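Local coordinates for 3-chlorocatechol 1,2-dioxygenase (Rhodococcus opacus, PDB 2BOY), which probably uses ferric iron and dioxygen to open the ring of 3-chlorocatechol and related catechols between the two hydroxyl-bearing carbons, at residues A[7-10]-A[11-15]; A[16-19]-A[20-23]; A[26-29]-A[30-34]. All coordinates share one frame; numbering follows the deposited sequence.

Contact 1: residues A[7-10]-A[11-15]; sequences GNIV and GKMIA. With LPP (2-(hexadecanoyloxy)-1-[(phosphonooxy)methyl]ethyl hexadecanoate), chain B.
The flat groups that meet here are peptide planes, G7 to V10 offering carbonyls and G11 to I14 offering N-H groups, within helix 3-24 of the N-terminal helical domain of the catechol dioxygenase family, whose helices pair across the dimer and hold phospholipid. G11 N stands over a face of the G7 carbonyl, 38° out of its plane, at 2.8 Å from G7 O. The bond from I14 N to V10 O is almost straight, with an N-H...O angle of 176°. N8 and I9 give their carbonyls to K12 N and M13 N in the same i to i+4 pattern of an alpha-helix. G7 and G11 carry no side chains, so the helix is bare backbone where they lie.

The apolar face is built from pairs one turn apart. I9 and M13 run side by side in the same direction, and CG2 of I9 meets CE of M13 at 3.6 Å. An unbranched methionine suits this place: extended beyond CG, it carries its end methyl far enough to lie along both its neighbour and the lipid. One acyl chain of the phospholipid covers the pair, its C35 lying 3.8 Å from I9 CG2, while C24, the last modelled carbon of the other chain, lies 3.9 Å from M13 CB. V10 and I14 cross at a slant, V10 CG1 meeting I14 CD1 at 3.7 Å. I9, M13 and I14 make the lipid side greasy, and I14 also packs on F54 of the second subunit.

K12 belongs to the polar side. Its ammonium group forms salt bridges with D23 and E24 of the second subunit, which tie this helix to that subunit. With CG anti to its own carbonyl carbon (chi1 -71°), the lysine starts out over the preceding turn, and K12 CG rests 3.1 Å from N8 O.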
loop_
_atom_site.group_PDB
_atom_site.type_symbol
_atom_site.label_atom_id
_atom_site.label_comp_id
_atom_site.label_asym_id
_atom_site.label_seq_id
_atom_site.Cartn_x
_atom_site.Cartn_y
_atom_site.Cartn_z
ATOM N N GLY A 7 -14.461 -0.865 -8.429
ATOM C CA GLY A 7 -14.515 -2.266 -8.056
ATOM C C GLY A 7 -13.775 -3.205 -8.995
ATOM O O GLY A 7 -13.138 -4.147 -8.535
ATOM N N ASN A 8 -13.881 -3.002 -10.316
ATOM C CA ASN A 8 -13.208 -3.901 -11.240
ATOM C C ASN A 8 -11.694 -3.829 -10.990
ATOM O O ASN A 8 -11.036 -4.841 -10.840
ATOM C CB ASN A 8 -13.503 -3.516 -12.705
ATOM C CG ASN A 8 -14.821 -4.088 -13.209
ATOM O OD1 ASN A 8 -15.454 -4.893 -12.523
ATOM N ND2 ASN A 8 -15.242 -3.671 -14.428
ATOM N N ILE A 9 -11.183 -2.616 -10.878
ATOM C CA ILE A 9 -9.728 -2.395 -10.834
ATOM C C ILE A 9 -9.158 -2.883 -9.508
ATOM O O ILE A 9 -8.213 -3.698 -9.479
ATOM C CB ILE A 9 -9.404 -0.924 -11.004
ATOM C CG1 ILE A 9 -9.727 -0.422 -12.431
ATOM C CG2 ILE A 9 -7.899 -0.674 -10.678
ATOM C CD1 ILE A 9 -9.972 1.089 -12.475
ATOM N N VAL A 10 -9.722 -2.371 -8.423
ATOM C CA VAL A 10 -9.286 -2.753 -7.073
ATOM C C VAL A 10 -9.527 -4.234 -6.809
ATOM O O VAL A 10 -8.684 -4.910 -6.242
ATOM C CB VAL A 10 -9.918 -1.880 -5.958
ATOM C CG1 VAL A 10 -9.248 -2.178 -4.591
ATOM C CG2 VAL A 10 -9.817 -0.395 -6.292
ATOM N N GLY A 11 -10.668 -4.757 -7.264
ATOM C CA GLY A 11 -10.916 -6.189 -7.117
ATOM C C GLY A 11 -9.830 -7.033 -7.750
ATOM O O GLY A 11 -9.330 -7.979 -7.127
ATOM N N LYS A 12 -9.463 -6.696 -8.993
ATOM C CA LYS A 12 -8.428 -7.425 -9.723
ATOM C C LYS A 12 -7.078 -7.373 -8.989
ATOM O O LYS A 12 -6.398 -8.383 -8.912
ATOM C CB LYS A 12 -8.261 -6.871 -11.143
ATOM C CG LYS A 12 -9.463 -7.216 -12.089
ATOM C CD LYS A 12 -9.322 -6.485 -13.436
ATOM C CE LYS A 12 -10.491 -6.777 -14.375
ATOM N NZ LYS A 12 -10.033 -6.654 -15.807
ATOM N N MET A 13 -6.702 -6.191 -8.493
ATOM C CA MET A 13 -5.440 -6.003 -7.733
ATOM C C MET A 13 -5.411 -6.906 -6.489
ATOM O O MET A 13 -4.447 -7.675 -6.264
ATOM C CB MET A 13 -5.271 -4.517 -7.350
ATOM C CG MET A 13 -5.013 -3.648 -8.603
ATOM S SD MET A 13 -4.731 -1.939 -8.233
ATOM C CE MET A 13 -4.438 -1.262 -9.946
ATOM N N ILE A 14 -6.447 -6.789 -5.664
ATOM C CA ILE A 14 -6.554 -7.583 -4.424
ATOM C C ILE A 14 -6.492 -9.087 -4.725
ATOM O O ILE A 14 -5.696 -9.811 -4.127
ATOM C CB ILE A 14 -7.850 -7.195 -3.654
ATOM C CG1 ILE A 14 -7.733 -5.739 -3.168
ATOM C CG2 ILE A 14 -8.080 -8.142 -2.463
ATOM C CD1 ILE A 14 -9.001 -5.208 -2.512
ATOM N N ALA A 15 -7.265 -9.543 -5.715
ATOM C CA ALA A 15 -7.255 -10.967 -6.080
ATOM C C ALA A 15 -5.869 -11.410 -6.493
ATOM O O ALA A 15 -5.404 -12.501 -6.140
ATOM C CB ALA A 15 -8.248 -11.247 -7.197
HETATM C C7 LPP B . -11.761 9.571 -4.583
HETATM O O9 LPP B . -12.586 8.418 -4.338
HETATM O O27 LPP B . -12.502 8.064 -7.507
HETATM C C11 LPP B . -12.172 7.690 -3.121
HETATM O O10 LPP B . -12.974 7.561 -2.203
HETATM C C12 LPP B . -10.787 7.081 -2.998
HETATM C C13 LPP B . -10.648 5.899 -3.956
HETATM C C14 LPP B . -9.971 4.714 -3.279
HETATM C C15 LPP B . -8.649 4.390 -3.965
HETATM C C16 LPP B . -8.228 2.964 -3.661
HETATM C C17 LPP B . -6.764 2.764 -3.950
HETATM C C18 LPP B . -6.399 1.326 -3.681
HETATM C C19 LPP B . -4.903 1.111 -3.742
HETATM C C20 LPP B . -4.581 -0.177 -4.495
HETATM C C21 LPP B . -5.354 -1.368 -3.948
HETATM C C22 LPP B . -4.559 -2.099 -2.876
HETATM C C23 LPP B . -4.333 -3.537 -3.286
HETATM C C24 LPP B . -3.145 -3.620 -4.225
HETATM C C29 LPP B . -11.510 7.394 -7.246
HETATM C C30 LPP B . -10.628 6.862 -8.351
HETATM C C31 LPP B . -9.932 5.592 -7.868
HETATM C C32 LPP B . -10.020 4.486 -8.912
HETATM C C33 LPP B . -9.200 3.262 -8.509
HETATM C C34 LPP B . -7.783 3.355 -9.068
HETATM C C35 LPP B . -6.879 2.300 -8.457
HETATM C C36 LPP B . -5.488 2.419 -9.046
HETATM C C37 LPP B . -4.438 2.270 -7.991
HETATM C C38 LPP B . -3.055 2.598 -8.553
HETATM C C39 LPP B . -2.049 2.697 -7.415
HETATM C C40 LPP B . -1.543 1.316 -6.978
HETATM C C41 LPP B . -1.318 1.290 -5.464
HETATM C C42 LPP B . -0.642 0.002 -4.969
HETATM C C43 LPP B . 0.040 0.238 -3.613
HETATM C C44 LPP B . 0.476 -1.044 -2.920
#

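Contact 2: residues A[16-19]-A[20-23]; sequences AINA and VIKD
N18 and I21 start from their backbones in the same way, CG of the asparagine (chi1 -79°) and CG1 of the isoleucine (chi1 -75°) each lying anti to their own carbonyl carbon. The two side chains therefore run alongside each other, and the amide oxygen OD1 of N18 rests 3.6 Å from the methyl CD1 of I21. That oxygen is buried with no polar partner in the model, whereas the other end of the amide is satisfied, ND2 giving a hydrogen bond to the carbonyl of F54 of the second subunit. I21 CD1 also approaches CG2 of I17, loosely, at 4.3 Å.

Regular i to i+4 bonds of helix 3-24 underlie this, among them I21 N to I17 O at 3.0 Å and D23 N to A19 O at 2.9 Å. In this N-terminal helical domain of the family the helix pairs across the dimer: I17 lies on F55 and V20 on M13 of the second subunit, and A16 on A16 of that subunit, alanine probably being small enough to let the two helices come close. I17 also touches phospholipid. K22 is exposed; D23 OD1 makes a long, weak ion pair with K12 of the second subunit. V20 turns CG2 back over the preceding turn, 3.4 Å from A16 O.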
loop_
_atom_site.group_PDB
_atom_site.type_symbol
_atom_site.label_atom_id
_atom_site.label_comp_id
_atom_site.label_asym_id
_atom_site.label_seq_id
_atom_site.Cartn_x
_atom_site.Cartn_y
_atom_site.Cartn_z
ATOM N N ALA A 16 -5.210 -10.565 -7.281
ATOM C CA ALA A 16 -3.889 -10.882 -7.769
ATOM C C ALA A 16 -2.887 -10.997 -6.608
ATOM O O ALA A 16 -2.020 -11.882 -6.608
ATOM C CB ALA A 16 -3.438 -9.803 -8.775
ATOM N N ILE A 17 -2.986 -10.105 -5.622
ATOM C CA ILE A 17 -2.069 -10.171 -4.480
ATOM C C ILE A 17 -2.360 -11.444 -3.676
ATOM O O ILE A 17 -1.446 -12.144 -3.261
ATOM C CB ILE A 17 -2.234 -8.931 -3.631
ATOM C CG1 ILE A 17 -1.536 -7.751 -4.339
ATOM C CG2 ILE A 17 -1.650 -9.126 -2.247
ATOM C CD1 ILE A 17 -2.066 -6.469 -3.874
ATOM N N ASN A 18 -3.645 -11.763 -3.517
ATOM C CA ASN A 18 -4.026 -12.993 -2.791
ATOM C C ASN A 18 -3.592 -14.288 -3.513
ATOM O O ASN A 18 -3.304 -15.292 -2.887
ATOM C CB ASN A 18 -5.529 -12.976 -2.435
ATOM C CG ASN A 18 -5.826 -12.112 -1.202
ATOM O OD1 ASN A 18 -4.998 -11.983 -0.312
ATOM N ND2 ASN A 18 -6.992 -11.502 -1.174
ATOM N N ALA A 19 -3.536 -14.268 -4.841
ATOM C CA ALA A 19 -3.040 -15.433 -5.595
ATOM C C ALA A 19 -1.557 -15.638 -5.318
ATOM O O ALA A 19 -1.085 -16.755 -5.167
ATOM C CB ALA A 19 -3.271 -15.242 -7.100
ATOM N N VAL A 20 -0.816 -14.547 -5.250
ATOM C CA VAL A 20 0.596 -14.618 -4.913
ATOM C C VAL A 20 0.815 -15.126 -3.469
ATOM O O VAL A 20 1.727 -15.921 -3.201
ATOM C CB VAL A 20 1.304 -13.236 -5.097
ATOM C CG1 VAL A 20 2.752 -13.304 -4.585
ATOM C CG2 VAL A 20 1.288 -12.840 -6.574
ATOM N N ILE A 21 0.027 -14.619 -2.524
ATOM C CA ILE A 21 0.116 -15.124 -1.153
ATOM C C ILE A 21 -0.050 -16.653 -1.120
ATOM O O ILE A 21 0.709 -17.348 -0.465
ATOM C CB ILE A 21 -0.955 -14.455 -0.249
ATOM C CG1 ILE A 21 -0.527 -13.013 0.061
ATOM C CG2 ILE A 21 -1.191 -15.318 1.032
ATOM C CD1 ILE A 21 -1.586 -12.168 0.730
ATOM N N LYS A 22 -1.049 -17.138 -1.830
ATOM C CA LYS A 22 -1.338 -18.579 -1.877
ATOM C C LYS A 22 -0.233 -19.373 -2.559
ATOM O O LYS A 22 0.181 -20.409 -2.042
ATOM C CB LYS A 22 -2.643 -18.831 -2.606
ATOM C CG LYS A 22 -3.048 -20.278 -2.625
ATOM C CD LYS A 22 -4.547 -20.421 -2.914
ATOM C CE LYS A 22 -4.890 -21.852 -3.351
ATOM N NZ LYS A 22 -6.375 -22.023 -3.347
ATOM N N ASP A 23 0.242 -18.891 -3.702
ATOM C CA ASP A 23 1.256 -19.606 -4.483
ATOM C C ASP A 23 2.606 -19.589 -3.755
ATOM O O ASP A 23 3.301 -20.610 -3.674
ATOM C CB ASP A 23 1.346 -19.005 -5.881
ATOM C CG ASP A 23 2.197 -19.838 -6.829
ATOM O OD1 ASP A 23 3.322 -19.388 -7.146
ATOM O OD2 ASP A 23 1.822 -20.942 -7.311
#

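Contact 3: residues A[26-29]-A[30-34]; sequences VSYS and EYKAS. With LPP (2-(hexadecanoyloxy)-1-[(phosphonooxy)methyl]ethyl hexadecanoate), chain K.
E30 and S27 grip each other twice at the start of helix 28-43. The extended side chain of E30 runs back past S27, and its OE1 accepts S27 N at 2.9 Å, on the anti side of the oxygen and 29° out of the carboxylate plane. In return S27 OG takes the N-H of E30 at 3.1 Å, almost straight at 174°; chi1 of 76° sets OG between the serine's own N and C, facing that N-H. Serine is short enough to cap the helix, and glutamate long enough to reach back. E30 OE2 makes a salt bridge with R5 of the second subunit. E30 O accepts from S34 N and S34 OG, which come from opposite faces of its plane.

Y28 reaches toward the second subunit, its hydroxyl bonding to E56 and its ring packing on E60 there. CE of K32 and CD1 of Y31 each lie obliquely to that ring, 4.3 Å from Y28 CD1. S29, exposed, offers S29 O to A33 N at 2.9 Å.

A phospholipid lies along this turn: its C33 is 3.2 Å from S34 OG, and E30 CG is 3.4 Å from the ester carbonyl oxygen O28. C37 sits at the edge of the Y31 ring, whose OH bonds to D52 of the second subunit. V26, E30, A33, S34 and W37 line the lipid pocket; S27 and E30 make a capping box at the helix's N-terminal end.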
loop_
_atom_site.group_PDB
_atom_site.type_symbol
_atom_site.label_atom_id
_atom_site.label_comp_id
_atom_site.label_asym_id
_atom_site.label_seq_id
_atom_site.Cartn_x
_atom_site.Cartn_y
_atom_site.Cartn_z
ATOM N N VAL A 26 2.964 -17.228 1.635
ATOM C CA VAL A 26 3.401 -16.114 2.455
ATOM C C VAL A 26 2.923 -16.403 3.879
ATOM O O VAL A 26 1.788 -16.834 4.065
ATOM C CB VAL A 26 2.847 -14.786 1.890
ATOM C CG1 VAL A 26 3.132 -13.620 2.823
ATOM C CG2 VAL A 26 3.400 -14.534 0.445
ATOM N N SER A 27 3.796 -16.187 4.852
ATOM C CA SER A 27 3.551 -16.583 6.239
ATOM C C SER A 27 2.958 -15.460 7.088
ATOM O O SER A 27 2.875 -14.310 6.634
ATOM C CB SER A 27 4.853 -17.055 6.866
ATOM O OG SER A 27 5.704 -15.951 7.202
ATOM N N TYR A 28 2.551 -15.779 8.327
ATOM C CA TYR A 28 1.993 -14.752 9.203
ATOM C C TYR A 28 3.112 -13.804 9.585
ATOM O O TYR A 28 2.895 -12.593 9.785
ATOM C CB TYR A 28 1.326 -15.378 10.463
ATOM C CG TYR A 28 -0.197 -15.327 10.442
ATOM C CD1 TYR A 28 -0.870 -14.121 10.556
ATOM C CD2 TYR A 28 -0.950 -16.479 10.312
ATOM C CE1 TYR A 28 -2.268 -14.054 10.541
ATOM C CE2 TYR A 28 -2.367 -16.426 10.290
ATOM C CZ TYR A 28 -3.005 -15.203 10.425
ATOM O OH TYR A 28 -4.394 -15.095 10.401
ATOM N N SER A 29 4.336 -14.351 9.693
ATOM C CA SER A 29 5.468 -13.533 10.096
ATOM C C SER A 29 5.791 -12.479 8.998
ATOM O O SER A 29 6.050 -11.304 9.287
ATOM C CB SER A 29 6.695 -14.417 10.400
ATOM O OG SER A 29 7.836 -13.576 10.516
ATOM N N GLU A 30 5.799 -12.933 7.760
ATOM C CA GLU A 30 5.929 -12.077 6.580
ATOM C C GLU A 30 4.800 -11.019 6.494
ATOM O O GLU A 30 5.085 -9.852 6.216
ATOM C CB GLU A 30 5.984 -12.946 5.319
ATOM C CG GLU A 30 7.298 -13.752 5.264
ATOM C CD GLU A 30 7.332 -14.822 4.193
ATOM O OE1 GLU A 30 6.274 -15.275 3.751
ATOM O OE2 GLU A 30 8.445 -15.206 3.772
ATOM N N TYR A 31 3.553 -11.441 6.742
ATOM C CA TYR A 31 2.385 -10.531 6.781
ATOM C C TYR A 31 2.576 -9.440 7.843
ATOM O O TYR A 31 2.340 -8.274 7.564
ATOM C CB TYR A 31 1.146 -11.325 7.148
ATOM C CG TYR A 31 -0.161 -10.560 7.173
ATOM C CD1 TYR A 31 -0.915 -10.461 8.367
ATOM C CD2 TYR A 31 -0.679 -9.993 6.020
ATOM C CE1 TYR A 31 -2.173 -9.776 8.389
ATOM C CE2 TYR A 31 -1.917 -9.327 6.035
ATOM C CZ TYR A 31 -2.651 -9.219 7.224
ATOM O OH TYR A 31 -3.872 -8.575 7.210
ATOM N N LYS A 32 3.008 -9.825 9.051
ATOM C CA LYS A 32 3.246 -8.840 10.113
ATOM C C LYS A 32 4.385 -7.880 9.778
ATOM O O LYS A 32 4.276 -6.671 10.028
ATOM C CB LYS A 32 3.474 -9.516 11.478
ATOM C CG LYS A 32 2.211 -10.175 12.039
ATOM C CD LYS A 32 2.543 -11.176 13.168
ATOM C CE LYS A 32 1.328 -12.037 13.551
ATOM N NZ LYS A 32 0.329 -11.206 14.295
ATOM N N ALA A 33 5.480 -8.413 9.220
ATOM C CA ALA A 33 6.577 -7.559 8.782
ATOM C C ALA A 33 6.095 -6.568 7.692
ATOM O O ALA A 33 6.469 -5.394 7.708
ATOM C CB ALA A 33 7.767 -8.399 8.281
ATOM N N SER A 34 5.237 -7.043 6.785
ATOM C CA SER A 34 4.694 -6.199 5.712
ATOM C C SER A 34 3.789 -5.106 6.261
ATOM O O SER A 34 3.765 -3.979 5.742
ATOM C CB SER A 34 3.871 -7.034 4.708
ATOM O OG SER A 34 4.708 -8.027 4.137
HETATM C C6 LPP K . 12.326 -8.700 6.932
HETATM C C7 LPP K . 11.575 -7.905 5.858
HETATM C C8 LPP K . 10.238 -8.607 5.593
HETATM O O9 LPP K . 11.361 -6.536 6.305
HETATM O O27 LPP K . 10.141 -9.128 4.261
HETATM C C11 LPP K . 11.303 -5.486 5.250
HETATM O O10 LPP K . 11.852 -4.409 5.474
HETATM C C12 LPP K . 10.585 -5.697 3.914
HETATM C C13 LPP K . 9.106 -5.336 4.022
HETATM C C14 LPP K . 8.267 -5.990 2.926
HETATM C C15 LPP K . 7.042 -5.145 2.583
HETATM C C16 LPP K . 6.381 -5.609 1.292
HETATM C C17 LPP K . 4.979 -5.049 1.133
HETATM C C18 LPP K . 4.711 -4.673 -0.312
HETATM C C19 LPP K . 3.335 -5.167 -0.763
HETATM C C20 LPP K . 3.250 -5.321 -2.289
HETATM C C21 LPP K . 3.049 -3.988 -2.996
HETATM C C29 LPP K . 9.272 -10.302 4.229
HETATM O O28 LPP K . 9.044 -10.887 5.278
HETATM C C30 LPP K . 8.693 -10.814 2.920
HETATM C C31 LPP K . 7.645 -9.844 2.381
HETATM C C32 LPP K . 6.441 -10.561 1.770
HETATM C C33 LPP K . 5.378 -9.556 1.358
HETATM C C34 LPP K . 3.970 -10.141 1.453
HETATM C C35 LPP K . 2.931 -9.040 1.373
HETATM C C36 LPP K . 1.578 -9.494 1.909
HETATM C C37 LPP K . 0.745 -8.293 2.356
HETATM C C38 LPP K . -0.041 -7.723 1.185
HETATM C C39 LPP K . -0.152 -6.204 1.259
HETATM C C40 LPP K . -0.917 -5.683 0.045
HETATM C C41 LPP K . -0.544 -4.245 -0.275
HETATM C C42 LPP K . -1.775 -3.398 -0.581
HETATM C C43 LPP K . -1.469 -1.918 -0.344
#

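Overall arrangement
Contacts 1 and 2 follow each other along helix 3-24, their centres 13 Å apart, and contact 3 opens the next helix, 28-43, its centre again 13 Å from that of contact 2. A probable hydrogen bond from V26 N to I21 O, 3.1 Å, joins contacts 2 and 3 across the turn between the helices; contacts 1 and 3 do not touch, their nearest atoms lying about 11 Å apart. Phospholipid runs beside all three, one molecule along contact 1 and another along contact 3, with I17 of contact 2 also touching lipid. All three touch the second subunit, and their centres lie about 29 to 33 Å from that of the chain, away from the iron of Y133, H191 and H193.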